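Endolysin B (PDB 3HC7) hydrolyses the ester junction between mycolic acids and the arabinogalactan-peptidoglycan of the mycobacterial wall, helping the phage lyse its host. Local coordinates at residues L6-G11 and Y34-I39; W50-K55 and Y81-I86. One frame throughout, in Å; residues are numbered along the deposited sequence.

Contact 1 of 2, residues L6-G11 and Y34-I39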
loop_
_atom_site.group_PDB
_atom_site.type_symbol
_atom_site.label_atom_id
_atom_site.label_comp_id
_atom_site.label_asym_id
_atom_site.label_seq_id
_atom_site.Cartn_x
_atom_site.Cartn_y
_atom_site.Cartn_z
ATOM N N LEU A 6 -2.308 -16.254 4.606
ATOM C CA LEU A 6 -2.683 -14.863 4.413
ATOM C C LEU A 6 -1.633 -13.949 5.047
ATOM O O LEU A 6 -1.372 -14.019 6.252
ATOM C CB LEU A 6 -4.067 -14.586 5.014
ATOM C CG LEU A 6 -4.530 -13.127 4.997
ATOM C CD1 LEU A 6 -4.596 -12.606 3.577
ATOM C CD2 LEU A 6 -5.881 -12.967 5.699
ATOM N N PHE A 7 -1.022 -13.106 4.220
ATOM C CA PHE A 7 -0.020 -12.154 4.686
ATOM C C PHE A 7 -0.625 -10.761 4.695
ATOM O O PHE A 7 -1.259 -10.348 3.724
ATOM C CB PHE A 7 1.216 -12.187 3.782
ATOM C CG PHE A 7 1.883 -13.532 3.722
ATOM C CD1 PHE A 7 2.816 -13.905 4.680
ATOM C CD2 PHE A 7 1.566 -14.430 2.713
ATOM C CE1 PHE A 7 3.428 -15.145 4.628
ATOM C CE2 PHE A 7 2.173 -15.677 2.655
ATOM C CZ PHE A 7 3.104 -16.033 3.612
ATOM N N THR A 8 -0.434 -10.039 5.794
ATOM C CA THR A 8 -1.069 -8.745 5.957
ATOM C C THR A 8 -0.075 -7.686 6.402
ATOM O O THR A 8 0.802 -7.933 7.237
ATOM C CB THR A 8 -2.227 -8.796 6.980
ATOM O OG1 THR A 8 -1.729 -9.260 8.239
ATOM C CG2 THR A 8 -3.332 -9.722 6.495
ATOM N N VAL A 9 -0.224 -6.503 5.827
ATOM C CA VAL A 9 0.638 -5.379 6.156
ATOM C C VAL A 9 -0.225 -4.175 6.492
ATOM O O VAL A 9 -0.964 -3.667 5.646
ATOM C CB VAL A 9 1.594 -5.038 5.007
ATOM C CG1 VAL A 9 2.626 -4.009 5.463
ATOM C CG2 VAL A 9 2.287 -6.299 4.517
ATOM N N HIS A 10 -0.134 -3.739 7.741
ATOM C CA HIS A 10 -0.892 -2.589 8.225
ATOM C C HIS A 10 -0.592 -1.281 7.499
ATOM O O HIS A 10 0.434 -1.140 6.826
ATOM C CB HIS A 10 -0.653 -2.397 9.727
ATOM C CG HIS A 10 -1.541 -3.233 10.591
ATOM N ND1 HIS A 10 -2.892 -2.992 10.719
ATOM C CD2 HIS A 10 -1.273 -4.299 11.381
ATOM C CE1 HIS A 10 -3.417 -3.869 11.556
ATOM N NE2 HIS A 10 -2.457 -4.677 11.970
ATOM N N GLY A 11 -1.497 -0.320 7.662
ATOM C CA GLY A 11 -1.306 1.019 7.142
ATOM C C GLY A 11 -0.461 1.859 8.077
ATOM O O GLY A 11 -0.082 1.423 9.166
ATOM N N TYR A 34 -8.033 -19.506 6.263
ATOM C CA TYR A 34 -6.650 -19.118 6.001
ATOM C C TYR A 34 -5.814 -19.210 7.273
ATOM O O TYR A 34 -6.318 -18.972 8.369
ATOM C CB TYR A 34 -6.578 -17.669 5.516
ATOM C CG TYR A 34 -7.093 -17.399 4.122
ATOM C CD1 TYR A 34 -8.426 -17.080 3.907
ATOM C CD2 TYR A 34 -6.236 -17.420 3.026
ATOM C CE1 TYR A 34 -8.897 -16.815 2.638
ATOM C CE2 TYR A 34 -6.700 -17.153 1.756
ATOM C CZ TYR A 34 -8.032 -16.850 1.568
ATOM O OH TYR A 34 -8.505 -16.580 0.306
ATOM N N ARG A 35 -4.536 -19.544 7.118
ATOM C CA ARG A 35 -3.551 -19.344 8.177
ATOM C C ARG A 35 -3.022 -17.914 8.059
ATOM O O ARG A 35 -2.850 -17.406 6.951
ATOM C CB ARG A 35 -2.403 -20.338 8.030
ATOM C CG ARG A 35 -2.818 -21.779 8.252
ATOM C CD ARG A 35 -2.159 -22.693 7.244
ATOM N NE ARG A 35 -0.862 -23.186 7.690
ATOM C CZ ARG A 35 -0.090 -23.992 6.968
ATOM N NH1 ARG A 35 -0.481 -24.383 5.762
ATOM N NH2 ARG A 35 1.075 -24.402 7.447
ATOM N N TRP A 36 -2.752 -17.273 9.193
ATOM C CA TRP A 36 -2.454 -15.846 9.201
ATOM C C TRP A 36 -1.046 -15.495 9.679
ATOM O O TRP A 36 -0.646 -15.861 10.787
ATOM C CB TRP A 36 -3.497 -15.110 10.044
ATOM C CG TRP A 36 -3.276 -13.636 10.141
ATOM C CD1 TRP A 36 -2.721 -12.821 9.197
ATOM C CD2 TRP A 36 -3.641 -12.793 11.236
ATOM N NE1 TRP A 36 -2.699 -11.524 9.647
ATOM C CE2 TRP A 36 -3.262 -11.479 10.896
ATOM C CE3 TRP A 36 -4.243 -13.023 12.477
ATOM C CZ2 TRP A 36 -3.469 -10.397 11.754
ATOM C CZ3 TRP A 36 -4.448 -11.951 13.325
ATOM C CH2 TRP A 36 -4.061 -10.655 12.961
ATOM N N GLN A 37 -0.311 -14.772 8.833
ATOM C CA GLN A 37 1.015 -14.270 9.175
ATOM C C GLN A 37 1.101 -12.751 9.036
ATOM O O GLN A 37 1.416 -12.236 7.962
ATOM C CB GLN A 37 2.082 -14.910 8.291
ATOM C CG GLN A 37 3.487 -14.421 8.598
ATOM C CD GLN A 37 3.859 -14.665 10.048
ATOM O OE1 GLN A 37 3.938 -15.811 10.492
ATOM N NE2 GLN A 37 4.078 -13.589 10.797
ATOM N N PRO A 38 0.823 -12.026 10.126
ATOM C CA PRO A 38 0.945 -10.567 10.122
ATOM C C PRO A 38 2.397 -10.178 9.905
ATOM O O PRO A 38 3.285 -10.856 10.420
ATOM C CB PRO A 38 0.511 -10.172 11.539
ATOM C CG PRO A 38 -0.219 -11.335 12.069
ATOM C CD PRO A 38 0.386 -12.540 11.430
ATOM N N ILE A 39 2.639 -9.111 9.150
ATOM C CA ILE A 39 4.006 -8.688 8.867
ATOM C C ILE A 39 4.524 -7.667 9.887
ATOM O O ILE A 39 4.014 -6.550 9.978
ATOM C CB ILE A 39 4.127 -8.107 7.434
ATOM C CG1 ILE A 39 3.718 -9.157 6.391
ATOM C CG2 ILE A 39 5.537 -7.599 7.175
ATOM C CD1 ILE A 39 4.479 -10.445 6.487
HETATM O O HOH W 1 1.623 -5.450 9.440
#
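Leu6 and Thr8 present the backbone groups of strand 5-9 that bond to the edge strand 35-38, the two strands running parallel. Leu6 is used twice: its N donates to Arg35 O at 2.7 Å, and its O accepts from Gln37 N at 2.9 Å in a nearly straight bond. Two residues on, Thr8 O takes Ile39 N, again at 2.9 Å. Phe7 points its own N and O the other way, to Ala77 and Ala79 of strand 76-81, and offers strand 35-38 a CA-H...O contact to Gln37 O.

One side-chain bond is added to the backbone set. Trp36 NE1 gives its hydrogen to Thr8 OG1 at 2.8 Å, with an N-H...O angle of 177° and the oxygen in the indole plane. Thr8 chi1 of 58° sets OG1 between the backbone N and carbonyl carbon, facing the indole, while Pro38 CG lies over one indole face, offset toward the rim. On the opposite side of the sheet, Phe7 CD1 meets Gln37 CB at 3.8 Å; the bent Gln37 chain carries NE2 back to Pro38 O. Val9 CG2 packs on Ile39 CG1 at 3.7 Å.

Where the strands part, a water takes over: it accepts from His10 N and donates to Ile39 O at 2.7 Å, with a weak bond to Thr8 O. Arg35 NH1 turns elsewhere, to Lys3 O and Asp71. Backbone bonding thus passes into water bridging at the C-terminal end, and the threonine-indole bond holds the rotation of a tryptophan on the sheet's edge strand.

Contact 2 of 2, residues W50-K55 and Y81-I86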
loop_
_atom_site.group_PDB
_atom_site.type_symbol
_atom_site.label_atom_id
_atom_site.label_comp_id
_atom_site.label_asym_id
_atom_site.label_seq_id
_atom_site.Cartn_x
_atom_site.Cartn_y
_atom_site.Cartn_z
ATOM N N TRP A 50 9.367 5.982 3.142
ATOM C CA TRP A 50 9.987 4.982 2.278
ATOM C C TRP A 50 10.898 3.985 3.005
ATOM O O TRP A 50 10.830 2.785 2.733
ATOM C CB TRP A 50 10.670 5.575 1.033
ATOM C CG TRP A 50 10.757 4.508 -0.028
ATOM C CD1 TRP A 50 11.846 3.744 -0.336
ATOM C CD2 TRP A 50 9.685 4.035 -0.860
ATOM N NE1 TRP A 50 11.525 2.847 -1.330
ATOM C CE2 TRP A 50 10.207 3.005 -1.668
ATOM C CE3 TRP A 50 8.341 4.399 -1.017
ATOM C CZ2 TRP A 50 9.431 2.327 -2.616
ATOM C CZ3 TRP A 50 7.572 3.728 -1.955
ATOM C CH2 TRP A 50 8.118 2.698 -2.741
ATOM N N PRO A 51 11.740 4.460 3.941
ATOM C CA PRO A 51 12.520 3.468 4.706
ATOM C C PRO A 51 11.609 2.516 5.452
ATOM O O PRO A 51 11.973 1.360 5.665
ATOM C CB PRO A 51 13.305 4.323 5.708
ATOM C CG PRO A 51 13.397 5.686 5.041
ATOM C CD PRO A 51 12.086 5.845 4.311
ATOM N N SER A 52 10.439 2.995 5.861
ATOM C CA SER A 52 9.483 2.125 6.530
ATOM C C SER A 52 8.992 1.066 5.540
ATOM O O SER A 52 8.962 -0.120 5.853
ATOM C CB SER A 52 8.319 2.929 7.106
ATOM O OG SER A 52 7.417 2.083 7.800
ATOM N N VAL A 53 8.623 1.510 4.343
ATOM C CA VAL A 53 8.215 0.612 3.266
ATOM C C VAL A 53 9.252 -0.479 2.972
ATOM O O VAL A 53 8.896 -1.641 2.787
ATOM C CB VAL A 53 7.906 1.401 1.968
ATOM C CG1 VAL A 53 7.668 0.447 0.792
ATOM C CG2 VAL A 53 6.701 2.305 2.172
ATOM N N GLU A 54 10.527 -0.101 2.911
ATOM C CA GLU A 54 11.596 -1.046 2.617
ATOM C C GLU A 54 11.671 -2.156 3.666
ATOM O O GLU A 54 11.908 -3.309 3.331
ATOM C CB GLU A 54 12.954 -0.342 2.550
ATOM C CG GLU A 54 13.103 0.732 1.487
ATOM C CD GLU A 54 14.400 1.520 1.660
ATOM O OE1 GLU A 54 15.089 1.339 2.690
ATOM O OE2 GLU A 54 14.735 2.321 0.771
ATOM N N LYS A 55 11.482 -1.807 4.936
ATOM C CA LYS A 55 11.501 -2.816 6.006
ATOM C C LYS A 55 10.326 -3.780 5.892
ATOM O O LYS A 55 10.487 -4.990 6.060
ATOM C CB LYS A 55 11.492 -2.150 7.376
ATOM C CG LYS A 55 12.726 -1.305 7.635
ATOM C CD LYS A 55 12.504 -0.370 8.802
ATOM C CE LYS A 55 13.723 0.495 9.030
ATOM N NZ LYS A 55 14.883 -0.339 9.442
ATOM N N TYR A 81 -2.917 -2.238 3.433
ATOM C CA TYR A 81 -3.665 -0.987 3.497
ATOM C C TYR A 81 -2.700 0.191 3.535
ATOM O O TYR A 81 -1.747 0.191 4.315
ATOM C CB TYR A 81 -4.557 -1.007 4.741
ATOM C CG TYR A 81 -5.192 0.311 5.133
ATOM C CD1 TYR A 81 -5.799 1.131 4.188
ATOM C CD2 TYR A 81 -5.221 0.708 6.462
ATOM C CE1 TYR A 81 -6.390 2.327 4.554
ATOM C CE2 TYR A 81 -5.809 1.902 6.841
ATOM C CZ TYR A 81 -6.390 2.705 5.887
ATOM O OH TYR A 81 -6.974 3.889 6.271
ATOM N N SER A 82 -2.950 1.180 2.676
ATOM C CA SER A 82 -2.167 2.419 2.586
ATOM C C SER A 82 -0.658 2.168 2.466
ATOM O O SER A 82 -0.229 1.570 1.491
ATOM C CB SER A 82 -2.555 3.451 3.674
ATOM O OG SER A 82 -1.808 3.339 4.872
ATOM N N GLN A 83 0.158 2.615 3.417
ATOM C CA GLN A 83 1.579 2.269 3.327
ATOM C C GLN A 83 1.723 0.752 3.136
ATOM O O GLN A 83 2.619 0.273 2.430
ATOM C CB GLN A 83 2.351 2.739 4.562
ATOM C CG GLN A 83 3.826 2.343 4.538
ATOM C CD GLN A 83 4.606 2.863 5.742
ATOM O OE1 GLN A 83 5.706 2.392 6.029
ATOM N NE2 GLN A 83 4.041 3.837 6.448
ATOM N N GLY A 84 0.820 0.003 3.761
ATOM C CA GLY A 84 0.799 -1.444 3.641
ATOM C C GLY A 84 0.527 -1.902 2.222
ATOM O O GLY A 84 1.016 -2.950 1.800
ATOM N N ALA A 85 -0.258 -1.117 1.485
ATOM C CA ALA A 85 -0.557 -1.421 0.087
ATOM C C ALA A 85 0.686 -1.229 -0.767
ATOM O O ALA A 85 0.915 -1.975 -1.719
ATOM C CB ALA A 85 -1.684 -0.546 -0.421
ATOM N N ILE A 86 1.488 -0.222 -0.441
ATOM C CA ILE A 86 2.765 -0.049 -1.135
ATOM C C ILE A 86 3.663 -1.273 -0.918
ATOM O O ILE A 86 4.266 -1.782 -1.869
ATOM C CB ILE A 86 3.531 1.211 -0.676
ATOM C CG1 ILE A 86 2.670 2.469 -0.801
ATOM C CG2 ILE A 86 4.819 1.391 -1.493
ATOM C CD1 ILE A 86 3.349 3.722 -0.200
#
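Ile86 and Val53 make the apolar half of this helix-to-helix contact. The CG2 branch of Ile86 does the touching: it lies 3.6 Å from Trp50 CZ3, meeting the indole obliquely, and 3.8 Å from Val53 CG1. Its chi1 of -55° leaves CG2 anti to the backbone N, the branch that reaches helix 50-70. Val53 CG1 also sits over one face of the Trp50 indole, offset toward the rim, so methyl groups from both helices pack on the same ring. The other valine branch, CG2, rests on the aliphatic part of Gln83, 3.7 Å from its CG.

The polar half belongs to Gln83. Extended along its whole length, it carries its amide across to Ser52, whose OG donates to Gln83 OE1. The modelled separation is very short and the place of OE1 less sure, so the length deserves little weight. Around this pair the loops join in: Gln83 NE2 donates to Ala45 O and is bonded to Thr12 OG1, while Ser52 OG is also bonded to Ala45 N. The NE2 end of the buried amide is thus held by two loop oxygens; the OE1 end is less certain.

Within 81-86, the backbone turns sharply from strand to helix at Ser82, with phi 51° and psi -118°, and Ser82 OG is bonded to Thr12 N, besides a weak bond to Tyr81 O. Ser82 is the active-site serine. With Gly80 and Gly84 about it, this strained strand-to-helix turn matches the GxSxG nucleophile elbow of the alpha/beta-hydrolase fold, to which the cutinase family belongs.

From the N terminus, strand 5-9 leads through helix 22-27 to strand 35-38, and contact 1 closes that beta-alpha-beta unit at the sheet's edge. The chain then runs into helix 50-70, crosses to strand 76-81 and turns into helix 83-96, where contact 2 closes a second loop. The two follow in series, neither nested nor crossed. They nevertheless touch in space: strand 76-81 lies beside strand 5-9, Val9 O probably accepts from Tyr81 N, Val9 CG1 packs on Gly84 CA, and Gly11 CA lies against Ser82 OG. The sheet edge, two helices and the nucleophile's turn are thereby joined.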